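Local coordinates for protein glycosyl hydrolase 25 (Streptococcus pneumoniae, PDB 4FF5) that probably cleaves glycosidic bonds in bacterial cell-wall glycan, as family 25 hydrolases do, and acts as an outer-surface virulence factor in host-cell invasion, at residues Lys234-Ile237 against His242-Asp245; Ile206-Ser211 against Leu216-Lys221; Val138-Ala143 against Ala175-Lys180; Asn169-Leu174 against Thr198-Ser203. All coordinates share one frame; numbering follows the deposited sequence.

Contact 1: residues Lys234-Ile237 against His242-Asp245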
loop_
_atom_site.group_PDB
_atom_site.type_symbol
_atom_site.label_atom_id
_atom_site.label_comp_id
_atom_site.label_asym_id
_atom_site.label_seq_id
_atom_site.Cartn_x
_atom_site.Cartn_y
_atom_site.Cartn_z
ATOM N N LYS A 234 -4.921 4.954 13.334
ATOM C CA LYS A 234 -6.043 5.650 13.974
ATOM C C LYS A 234 -6.092 7.117 13.602
ATOM O O LYS A 234 -6.489 7.965 14.389
ATOM C CB LYS A 234 -6.015 5.427 15.486
ATOM C CG LYS A 234 -5.905 3.940 15.797
ATOM C CD LYS A 234 -6.351 3.550 17.185
ATOM C CE LYS A 234 -6.650 2.058 17.190
ATOM N NZ LYS A 234 -6.815 1.510 18.570
ATOM N N GLY A 235 -5.672 7.407 12.379
ATOM C CA GLY A 235 -5.787 8.741 11.839
ATOM C C GLY A 235 -7.230 9.140 11.570
ATOM O O GLY A 235 -8.122 8.291 11.459
ATOM N N LYS A 236 -7.458 10.447 11.510
ATOM C CA LYS A 236 -8.771 11.001 11.174
ATOM C C LYS A 236 -8.557 12.084 10.150
ATOM O O LYS A 236 -7.808 13.030 10.407
ATOM C CB LYS A 236 -9.463 11.578 12.417
ATOM C CG LYS A 236 -9.804 10.532 13.469
ATOM C CD LYS A 236 -11.130 9.848 13.181
ATOM C CE LYS A 236 -11.280 8.583 14.006
ATOM N NZ LYS A 236 -12.707 8.173 14.105
ATOM N N ILE A 237 -9.191 11.933 8.983
ATOM C CA ILE A 237 -9.100 12.918 7.903
ATOM C C ILE A 237 -10.510 13.344 7.479
ATOM O O ILE A 237 -11.422 12.514 7.384
ATOM C CB ILE A 237 -8.336 12.380 6.675
ATOM C CG1 ILE A 237 -6.889 12.029 7.046
ATOM C CG2 ILE A 237 -8.341 13.389 5.531
ATOM C CD1 ILE A 237 -6.010 11.671 5.871
ATOM N N HIS A 242 -14.256 7.498 10.285
ATOM C CA HIS A 242 -13.623 6.416 11.037
ATOM C C HIS A 242 -12.129 6.419 10.896
ATOM O O HIS A 242 -11.578 7.231 10.150
ATOM C CB HIS A 242 -14.209 5.075 10.612
ATOM C CG HIS A 242 -15.707 5.108 10.460
ATOM N ND1 HIS A 242 -16.529 5.326 11.506
ATOM C CD2 HIS A 242 -16.519 4.998 9.331
ATOM C CE1 HIS A 242 -17.808 5.340 11.076
ATOM N NE2 HIS A 242 -17.802 5.135 9.742
ATOM N N ASP A 243 -11.485 5.505 11.619
ATOM C CA ASP A 243 -10.020 5.373 11.670
ATOM C C ASP A 243 -9.387 5.131 10.305
ATOM O O ASP A 243 -9.900 4.333 9.510
ATOM C CB ASP A 243 -9.635 4.225 12.610
ATOM C CG ASP A 243 -9.803 4.578 14.065
ATOM O OD1 ASP A 243 -10.032 5.750 14.376
ATOM O OD2 ASP A 243 -9.701 3.674 14.911
ATOM N N LEU A 244 -8.266 5.809 10.043
ATOM C CA LEU A 244 -7.517 5.604 8.802
ATOM C C LEU A 244 -6.035 5.369 9.057
ATOM O O LEU A 244 -5.414 6.026 9.919
ATOM C CB LEU A 244 -7.644 6.820 7.878
ATOM C CG LEU A 244 -8.899 7.000 7.030
ATOM C CD1 LEU A 244 -8.861 8.351 6.330
ATOM C CD2 LEU A 244 -9.010 5.851 6.034
ATOM N N ASP A 245 -5.466 4.459 8.279
ATOM C CA ASP A 245 -4.021 4.323 8.217
ATOM C C ASP A 245 -3.451 5.546 7.526
ATOM O O ASP A 245 -3.825 5.829 6.373
ATOM C CB ASP A 245 -3.622 3.110 7.371
ATOM C CG ASP A 245 -3.933 1.768 8.030
ATOM O OD1 ASP A 245 -3.832 0.731 7.321
ATOM O OD2 ASP A 245 -4.276 1.722 9.230
HETATM O O HOH W 1 -10.825 9.677 8.859
#
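D243 is wedged between the side chains of K234 and K236 beside a single antiparallel bridge, in which the short strand 234-235 pairs with the start of 244-249, the last strand of the barrel. At the bridge, G235 and L244 form a hydrogen-bonded pair: G235 N donates to L244 O at 2.8 Å and L244 N to G235 O at 2.9 Å. D243 stands one residue before it. Its CB lies against K234 CA, and CG, set beside its own backbone N (chi1 -75°), touches K234 CA and CB. The two carboxylate oxygens then part company. D243 OD2 runs alongside the aliphatic part of K234, nearest at K234 CG (3.9 Å), the two side chains pointing the same way. K236 bends at chi2 (-85°) and comes in across the aspartate, so that K236 CE lies against D243 OD1 at 3.1 Å. A long salt bridge joins K236 NZ to D243 OD1 at 3.6 Å. That ammonium also has a hydrogen bond to D241 O in the intervening loop, its stronger partner. Beyond the bridge, I237 CB rests on L244 CD1 at 4.1 Å, and these two side chains continue onto I55 and L57 of strand 54-57. Past the bridge a water joins the two backbones: it accepts from I237 N at 2.8 Å and donates to H242 O at 2.9 Å.

Contact 2: residues Ile206-Ser211 against Leu216-Lys221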
loop_
_atom_site.group_PDB
_atom_site.type_symbol
_atom_site.label_atom_id
_atom_site.label_comp_id
_atom_site.label_asym_id
_atom_site.label_seq_id
_atom_site.Cartn_x
_atom_site.Cartn_y
_atom_site.Cartn_z
ATOM N N ILE A 206 7.432 1.088 5.787
ATOM C CA ILE A 206 7.526 0.470 7.127
ATOM C C ILE A 206 6.534 1.066 8.124
ATOM O O ILE A 206 6.460 2.294 8.282
ATOM C CB ILE A 206 8.974 0.511 7.730
ATOM C CG1 ILE A 206 9.996 -0.132 6.788
ATOM C CG2 ILE A 206 9.022 -0.191 9.098
ATOM C CD1 ILE A 206 11.460 0.007 7.218
ATOM N N PRO A 207 5.780 0.191 8.829
ATOM C CA PRO A 207 4.913 0.721 9.884
ATOM C C PRO A 207 5.666 0.963 11.204
ATOM O O PRO A 207 6.533 0.171 11.581
ATOM C CB PRO A 207 3.883 -0.390 10.072
ATOM C CG PRO A 207 4.658 -1.668 9.753
ATOM C CD PRO A 207 5.627 -1.276 8.655
ATOM N N SER A 208 5.334 2.048 11.900
ATOM C CA SER A 208 5.781 2.213 13.294
ATOM C C SER A 208 4.844 3.208 13.967
ATOM O O SER A 208 4.833 4.373 13.598
ATOM C CB SER A 208 7.222 2.723 13.350
ATOM O OG SER A 208 7.662 2.866 14.688
ATOM N N TYR A 209 4.035 2.728 14.919
ATOM C CA TYR A 209 2.924 3.523 15.448
ATOM C C TYR A 209 3.153 4.227 16.776
ATOM O O TYR A 209 2.329 5.056 17.163
ATOM C CB TYR A 209 1.655 2.677 15.617
ATOM C CG TYR A 209 1.083 2.034 14.365
ATOM C CD1 TYR A 209 1.531 2.384 13.087
ATOM C CD2 TYR A 209 0.079 1.065 14.475
ATOM C CE1 TYR A 209 1.008 1.773 11.953
ATOM C CE2 TYR A 209 -0.468 0.465 13.348
ATOM C CZ TYR A 209 0.004 0.825 12.090
ATOM O OH TYR A 209 -0.536 0.213 10.982
ATOM N N GLY A 210 4.239 3.892 17.475
ATOM C CA GLY A 210 4.355 4.228 18.893
ATOM C C GLY A 210 3.127 3.695 19.615
ATOM O O GLY A 210 2.830 2.506 19.546
ATOM N N SER A 211 2.401 4.595 20.277
ATOM C CA SER A 211 1.177 4.260 21.018
ATOM C C SER A 211 -0.072 4.168 20.127
ATOM O O SER A 211 -1.144 3.738 20.594
ATOM C CB SER A 211 0.916 5.311 22.103
ATOM O OG SER A 211 0.450 6.521 21.518
ATOM N N LEU A 216 2.053 11.314 14.271
ATOM C CA LEU A 216 3.433 10.826 14.125
ATOM C C LEU A 216 4.132 10.825 15.483
ATOM O O LEU A 216 4.281 11.878 16.099
ATOM C CB LEU A 216 4.198 11.705 13.122
ATOM C CG LEU A 216 5.659 11.405 12.694
ATOM C CD1 LEU A 216 6.143 10.010 13.065
ATOM C CD2 LEU A 216 5.853 11.642 11.199
ATOM N N GLU A 217 4.543 9.663 15.976
ATOM C CA GLU A 217 5.202 9.669 17.286
ATOM C C GLU A 217 6.464 8.834 17.461
ATOM O O GLU A 217 7.163 8.975 18.471
ATOM C CB GLU A 217 4.196 9.428 18.410
ATOM C CG GLU A 217 3.664 8.026 18.517
ATOM C CD GLU A 217 2.721 7.887 19.688
ATOM O OE1 GLU A 217 2.958 6.995 20.533
ATOM O OE2 GLU A 217 1.760 8.687 19.772
ATOM N N SER A 218 6.742 7.964 16.504
ATOM C CA SER A 218 7.986 7.197 16.482
ATOM C C SER A 218 8.197 6.723 15.060
ATOM O O SER A 218 7.245 6.307 14.393
ATOM C CB SER A 218 7.965 6.009 17.463
ATOM O OG SER A 218 7.527 4.814 16.836
ATOM N N SER A 219 9.440 6.800 14.591
ATOM C CA SER A 219 9.788 6.375 13.240
ATOM C C SER A 219 10.392 4.975 13.250
ATOM O O SER A 219 10.833 4.492 14.306
ATOM C CB SER A 219 10.750 7.377 12.592
ATOM O OG SER A 219 10.191 8.676 12.603
ATOM N N PRO A 220 10.389 4.304 12.083
ATOM C CA PRO A 220 10.907 2.931 12.011
ATOM C C PRO A 220 12.291 2.765 12.651
ATOM O O PRO A 220 13.192 3.552 12.371
ATOM C CB PRO A 220 10.950 2.670 10.515
ATOM C CG PRO A 220 9.801 3.477 9.963
ATOM C CD PRO A 220 9.849 4.751 10.779
ATOM N N LYS A 221 12.438 1.753 13.511
ATOM C CA LYS A 221 13.675 1.552 14.273
ATOM C C LYS A 221 14.668 0.714 13.470
ATOM O O LYS A 221 14.967 -0.437 13.807
ATOM C CB LYS A 221 13.395 0.929 15.652
ATOM C CG LYS A 221 12.604 1.831 16.587
ATOM C CD LYS A 221 12.150 1.071 17.826
ATOM C CE LYS A 221 10.789 1.556 18.322
ATOM N NZ LYS A 221 10.929 2.680 19.285
HETATM O O HOH W 2 4.204 7.029 14.735
#
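E217 OE1 is gripped twice by S211, by its backbone N and by its hydroxyl. S211 OG donates to E217 OE1 at 2.7 Å, arriving on the syn side, 27° out of the carboxylate plane; the modelled 2.5 Å from S211 N to E217 OE1 is very short, and its exact length is doubtful. The glutamate CG sits between its backbone N and carbonyl carbon (chi1 72°) and lies against Y209 O, and the extended chain beyond it carries the carboxylate to S211. OE2, the other oxygen, takes a hydrogen bond from S213 OG, so both carboxylate oxygens have partners in the loop. Further along, S208 OG and S218 OG share a hydrogen bond of 2.9 Å. A water bridges the main chains, donating to S208 O at 3.0 Å and accepting from E217 N. Toward the barrel the contact turns apolar: I206 CG2 packs on P220 CB at 3.7 Å, the two side chains crossing at a slant. The arrangement belongs to the helix-free link between strands 203-207 and 228-232, a feature of the modified TIM barrel of family 25, in which the later strands lack intervening helices.

Contact 3: residues Val138-Ala143 against Ala175-Lys180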
loop_
_atom_site.group_PDB
_atom_site.type_symbol
_atom_site.label_atom_id
_atom_site.label_comp_id
_atom_site.label_asym_id
_atom_site.label_seq_id
_atom_site.Cartn_x
_atom_site.Cartn_y
_atom_site.Cartn_z
ATOM N N VAL A 138 -3.551 -13.173 -9.441
ATOM C CA VAL A 138 -4.876 -12.636 -9.105
ATOM C C VAL A 138 -4.821 -11.126 -8.829
ATOM O O VAL A 138 -5.727 -10.355 -9.236
ATOM C CB VAL A 138 -5.478 -13.390 -7.885
ATOM C CG1 VAL A 138 -6.768 -12.737 -7.390
ATOM C CG2 VAL A 138 -5.724 -14.858 -8.224
ATOM N N PHE A 139 -3.759 -10.721 -8.135
ATOM C CA PHE A 139 -3.528 -9.333 -7.690
ATOM C C PHE A 139 -3.192 -8.486 -8.896
ATOM O O PHE A 139 -3.807 -7.456 -9.120
ATOM C CB PHE A 139 -2.372 -9.351 -6.690
ATOM C CG PHE A 139 -1.833 -8.000 -6.287
ATOM C CD1 PHE A 139 -2.685 -6.935 -5.939
ATOM C CD2 PHE A 139 -0.451 -7.830 -6.125
ATOM C CE1 PHE A 139 -2.160 -5.708 -5.521
ATOM C CE2 PHE A 139 0.066 -6.609 -5.691
ATOM C CZ PHE A 139 -0.788 -5.554 -5.376
ATOM N N TYR A 140 -2.224 -8.943 -9.693
ATOM C CA TYR A 140 -1.851 -8.211 -10.890
ATOM C C TYR A 140 -3.023 -8.036 -11.863
ATOM O O TYR A 140 -3.229 -6.943 -12.379
ATOM C CB TYR A 140 -0.659 -8.845 -11.592
ATOM C CG TYR A 140 -0.105 -7.983 -12.693
ATOM C CD1 TYR A 140 -0.483 -8.196 -14.025
ATOM C CD2 TYR A 140 0.749 -6.923 -12.405
ATOM C CE1 TYR A 140 0.010 -7.396 -15.041
ATOM C CE2 TYR A 140 1.244 -6.114 -13.413
ATOM C CZ TYR A 140 0.877 -6.363 -14.723
ATOM O OH TYR A 140 1.366 -5.567 -15.713
ATOM N N ASN A 141 -3.761 -9.112 -12.119
ATOM C CA ASN A 141 -4.857 -9.064 -13.091
ATOM C C ASN A 141 -6.002 -8.185 -12.636
ATOM O O ASN A 141 -6.668 -7.563 -13.461
ATOM C CB ASN A 141 -5.339 -10.468 -13.459
ATOM C CG ASN A 141 -4.283 -11.270 -14.206
ATOM O OD1 ASN A 141 -3.306 -10.709 -14.722
ATOM N ND2 ASN A 141 -4.457 -12.595 -14.250
ATOM N N ALA A 142 -6.209 -8.086 -11.326
ATOM C CA ALA A 142 -7.268 -7.224 -10.822
ATOM C C ALA A 142 -6.873 -5.734 -10.817
ATOM O O ALA A 142 -7.684 -4.863 -11.084
ATOM C CB ALA A 142 -7.717 -7.685 -9.441
ATOM N N ALA A 143 -5.600 -5.453 -10.557
ATOM C CA ALA A 143 -5.164 -4.091 -10.348
ATOM C C ALA A 143 -4.641 -3.420 -11.615
ATOM O O ALA A 143 -4.817 -2.215 -11.777
ATOM C CB ALA A 143 -4.077 -4.053 -9.271
ATOM N N ALA A 175 6.727 -9.415 -11.120
ATOM C CA ALA A 175 7.666 -8.848 -12.110
ATOM C C ALA A 175 7.471 -9.465 -13.492
ATOM O O ALA A 175 7.333 -8.749 -14.491
ATOM C CB ALA A 175 9.110 -9.033 -11.643
ATOM N N SER A 176 7.440 -10.793 -13.540
ATOM C CA SER A 176 7.287 -11.532 -14.790
ATOM C C SER A 176 5.951 -11.246 -15.500
ATOM O O SER A 176 5.839 -11.438 -16.701
ATOM C CB SER A 176 7.421 -13.034 -14.541
ATOM O OG SER A 176 6.214 -13.555 -14.018
ATOM N N LEU A 177 4.940 -10.810 -14.749
ATOM C CA LEU A 177 3.655 -10.467 -15.344
ATOM C C LEU A 177 3.665 -9.050 -15.898
ATOM O O LEU A 177 2.776 -8.676 -16.659
ATOM C CB LEU A 177 2.502 -10.636 -14.346
ATOM C CG LEU A 177 2.156 -12.047 -13.874
ATOM C CD1 LEU A 177 1.265 -11.928 -12.653
ATOM C CD2 LEU A 177 1.504 -12.895 -14.965
ATOM N N GLY A 178 4.657 -8.259 -15.496
ATOM C CA GLY A 178 4.849 -6.911 -16.037
ATOM C C GLY A 178 4.935 -5.745 -15.061
ATOM O O GLY A 178 5.193 -4.610 -15.476
ATOM N N ALA A 179 4.682 -5.999 -13.780
ATOM C CA ALA A 179 4.845 -4.958 -12.754
ATOM C C ALA A 179 6.297 -4.470 -12.717
ATOM O O ALA A 179 7.217 -5.276 -12.706
ATOM C CB ALA A 179 4.439 -5.477 -11.388
ATOM N N LYS A 180 6.482 -3.149 -12.682
ATOM C CA LYS A 180 7.811 -2.542 -12.640
ATOM C C LYS A 180 8.117 -1.984 -11.254
ATOM O O LYS A 180 9.224 -2.135 -10.753
ATOM C CB LYS A 180 7.915 -1.402 -13.665
ATOM C CG LYS A 180 7.533 -1.780 -15.093
ATOM C CD LYS A 180 8.480 -2.813 -15.663
ATOM C CE LYS A 180 8.026 -3.230 -17.051
ATOM N NZ LYS A 180 8.649 -4.551 -17.330
HETATM O O HOH W 3 2.449 -3.052 -14.889
HETATM O O HOH W 4 1.191 -6.440 -18.107
#
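The last turns of helices 129-143 and 163-177 approach to 7.4 Å between Y140 CA and L177 CA, and the second helix ends there in a Schellman motif, with G178 at positive phi (126°) and G178 N bonded back to A175 O at 2.9 Å. Y140 carries nearly all of the contact. Its CG is anti to the backbone N (chi1 -170°), which throws the ring across to the end of the neighbouring helix. There L177 lies over one face: L177 CB is 4.1 Å from the Y140 ring centroid and 20° off the normal, a CH-pi contact offset toward the rim, while L177 CD1 reaches back to Y140 CB at 3.8 Å, the two side chains running past each other in opposite directions. Further out along the ring, Y140 CE2 meets A179 CB, also at 3.8 Å. The hydroxyl reaches the capping turn through two waters. One lies 2.6 Å from Y140 OH and donates to L177 O; the other bonds the same hydroxyl and, weakly, G178 O, so the hydroxyl is linked through water to the last carbonyls of the helix end. Y140 also meets L174 and the ring of Y151. Helices 129-143 and 163-177 are consecutive on the outside of the family 25 TIM barrel, joined here where the Schellman C-cap leads into strand 182-186.

Contact 4: residues Asn169-Leu174 against Thr198-Ser203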
loop_
_atom_site.group_PDB
_atom_site.type_symbol
_atom_site.label_atom_id
_atom_site.label_comp_id
_atom_site.label_asym_id
_atom_site.label_seq_id
_atom_site.Cartn_x
_atom_site.Cartn_y
_atom_site.Cartn_z
ATOM N N ASN A 169 9.059 -15.362 -4.095
ATOM C CA ASN A 169 8.201 -16.026 -5.088
ATOM C C ASN A 169 7.104 -15.088 -5.601
ATOM O O ASN A 169 6.862 -14.983 -6.825
ATOM C CB ASN A 169 7.555 -17.291 -4.523
ATOM C CG ASN A 169 8.563 -18.369 -4.177
ATOM O OD1 ASN A 169 9.593 -18.530 -4.853
ATOM N ND2 ASN A 169 8.269 -19.126 -3.122
ATOM N N PHE A 170 6.463 -14.404 -4.655
ATOM C CA PHE A 170 5.413 -13.438 -4.973
ATOM C C PHE A 170 5.978 -12.307 -5.842
ATOM O O PHE A 170 5.427 -12.016 -6.912
ATOM C CB PHE A 170 4.809 -12.898 -3.673
ATOM C CG PHE A 170 3.480 -12.175 -3.841
ATOM C CD1 PHE A 170 3.407 -10.922 -4.445
ATOM C CD2 PHE A 170 2.309 -12.741 -3.354
ATOM C CE1 PHE A 170 2.192 -10.254 -4.565
ATOM C CE2 PHE A 170 1.081 -12.085 -3.480
ATOM C CZ PHE A 170 1.024 -10.836 -4.091
ATOM N N ARG A 171 7.058 -11.669 -5.367
ATOM C CA ARG A 171 7.715 -10.580 -6.095
ATOM C C ARG A 171 8.114 -10.956 -7.536
ATOM O O ARG A 171 7.801 -10.229 -8.484
ATOM C CB ARG A 171 8.961 -10.107 -5.329
ATOM C CG ARG A 171 9.517 -8.782 -5.829
ATOM C CD ARG A 171 11.036 -8.684 -5.641
ATOM N NE ARG A 171 11.730 -9.770 -6.348
ATOM C CZ ARG A 171 12.011 -9.782 -7.651
ATOM N NH1 ARG A 171 11.659 -8.762 -8.422
ATOM N NH2 ARG A 171 12.632 -10.837 -8.185
ATOM N N ALA A 172 8.844 -12.064 -7.672
ATOM C CA ALA A 172 9.283 -12.570 -8.977
ATOM C C ALA A 172 8.115 -12.791 -9.941
ATOM O O ALA A 172 8.195 -12.437 -11.128
ATOM C CB ALA A 172 10.073 -13.862 -8.804
ATOM N N LYS A 173 7.033 -13.389 -9.443
ATOM C CA LYS A 173 5.880 -13.628 -10.305
ATOM C C LYS A 173 5.271 -12.309 -10.784
ATOM O O LYS A 173 4.967 -12.144 -11.976
ATOM C CB LYS A 173 4.839 -14.515 -9.621
ATOM C CG LYS A 173 3.617 -14.823 -10.486
ATOM C CD LYS A 173 3.965 -15.859 -11.566
ATOM C CE LYS A 173 2.703 -16.362 -12.250
ATOM N NZ LYS A 173 3.044 -17.421 -13.239
ATOM N N LEU A 174 5.124 -11.352 -9.866
ATOM C CA LEU A 174 4.561 -10.055 -10.208
ATOM C C LEU A 174 5.400 -9.361 -11.280
ATOM O O LEU A 174 4.859 -8.812 -12.239
ATOM C CB LEU A 174 4.488 -9.194 -8.947
ATOM C CG LEU A 174 3.606 -7.960 -8.908
ATOM C CD1 LEU A 174 2.181 -8.318 -9.308
ATOM C CD2 LEU A 174 3.640 -7.347 -7.515
ATOM N N THR A 198 14.986 -7.137 1.450
ATOM C CA THR A 198 14.254 -6.102 0.715
ATOM C C THR A 198 15.004 -5.636 -0.555
ATOM O O THR A 198 14.491 -4.807 -1.310
ATOM C CB THR A 198 13.925 -4.890 1.609
ATOM O OG1 THR A 198 15.129 -4.164 1.911
ATOM C CG2 THR A 198 13.251 -5.340 2.917
ATOM N N GLY A 199 16.203 -6.178 -0.767
ATOM C CA GLY A 199 17.137 -5.704 -1.807
ATOM C C GLY A 199 16.592 -5.634 -3.229
ATOM O O GLY A 199 16.886 -4.703 -3.967
ATOM N N LYS A 200 15.786 -6.616 -3.622
ATOM C CA LYS A 200 15.246 -6.655 -4.980
ATOM C C LYS A 200 13.986 -5.807 -5.209
ATOM O O LYS A 200 13.553 -5.619 -6.363
ATOM C CB LYS A 200 15.011 -8.094 -5.414
ATOM C CG LYS A 200 16.276 -8.939 -5.382
ATOM C CD LYS A 200 16.179 -10.058 -6.389
ATOM C CE LYS A 200 16.063 -11.404 -5.725
ATOM N NZ LYS A 200 16.387 -12.421 -6.774
ATOM N N PHE A 201 13.398 -5.301 -4.120
ATOM C CA PHE A 201 12.252 -4.411 -4.237
ATOM C C PHE A 201 12.722 -3.021 -4.621
ATOM O O PHE A 201 13.887 -2.674 -4.404
ATOM C CB PHE A 201 11.439 -4.387 -2.928
ATOM C CG PHE A 201 10.777 -5.691 -2.633
ATOM C CD1 PHE A 201 11.437 -6.687 -1.919
ATOM C CD2 PHE A 201 9.486 -5.943 -3.100
ATOM C CE1 PHE A 201 10.831 -7.921 -1.680
ATOM C CE2 PHE A 201 8.882 -7.166 -2.853
ATOM C CZ PHE A 201 9.551 -8.162 -2.155
ATOM N N THR A 202 11.815 -2.229 -5.188
ATOM C CA THR A 202 12.159 -0.880 -5.672
ATOM C C THR A 202 11.880 0.205 -4.628
ATOM O O THR A 202 12.329 1.359 -4.762
ATOM C CB THR A 202 11.475 -0.545 -7.028
ATOM O OG1 THR A 202 10.055 -0.655 -6.902
ATOM C CG2 THR A 202 11.940 -1.475 -8.141
ATOM N N SER A 203 11.156 -0.172 -3.575
ATOM C CA SER A 203 10.905 0.713 -2.436
ATOM C C SER A 203 10.544 -0.090 -1.182
ATOM O O SER A 203 10.135 -1.253 -1.270
ATOM C CB SER A 203 9.767 1.689 -2.751
ATOM O OG SER A 203 9.607 2.656 -1.713
HETATM O O HOH W 5 11.072 -6.027 -7.676
#
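R171 lays its aliphatic chain over the ring of F201 and stands its guanidinium nearly upright to it, the two planes being 88° apart. R171 CD sits over the centre of the F201 ring, 3.8 Å from the centroid and only 11° off the normal, in a CH-pi contact; R171 CG comes close at the rim, 3.4 Å from F201 CE2. The side chain leaves the helix with CG anti to its backbone N and then bends at chi3 (59°), and this kink turns the guanidinium away from the phenyl face. K200 meets the raised group from another direction, crossing the arginine at about a right angle, with K200 CB over one guanidinium face, offset toward the rim, 3.8 Å from R171 NE. R171 NH2 and K200 NZ come within 4.3 Å, but E168 pairs with both: a salt bridge to R171 NE and a weak, long ion pair to K200 NZ, which probably eases their repulsion. R171 NH1 donates to a water at 2.9 Å, and that water donates to K200 O at 2.8 Å. K200 and F201 are presented by a type I turn closed by F201 N to T198 O at 3.1 Å. The contact thus binds helix 163-177 to the loop entering strand 203-207; R171 also touches I182, and F201 packs on L153 and I184 of strands 151-155 and 182-186.

Along the chain, contacts 3 and 4 come first and interlock, their segments alternating; contact 2 follows, then contact 1. Contacts 3 and 4, with centres 12 Å apart, share helix 163-177 and touch where Y140 packs on L174; the probable bond from A179 N to L174 O belongs to the Schellman cap of that helix. S203 of contact 4 and I206 of contact 2 both lie on strand 203-207, near its two ends, the contact centres 24 Å apart. Contacts 1 and 2, centres 15 Å apart, reach the same sheet without touching; contact 3 has its centre 29 to 30 Å from theirs. Contacts 3 and 4 thus lie in the helical shell where strand 203-207 begins, contacts 1 and 2 where it ends, among the helix-poor later strands.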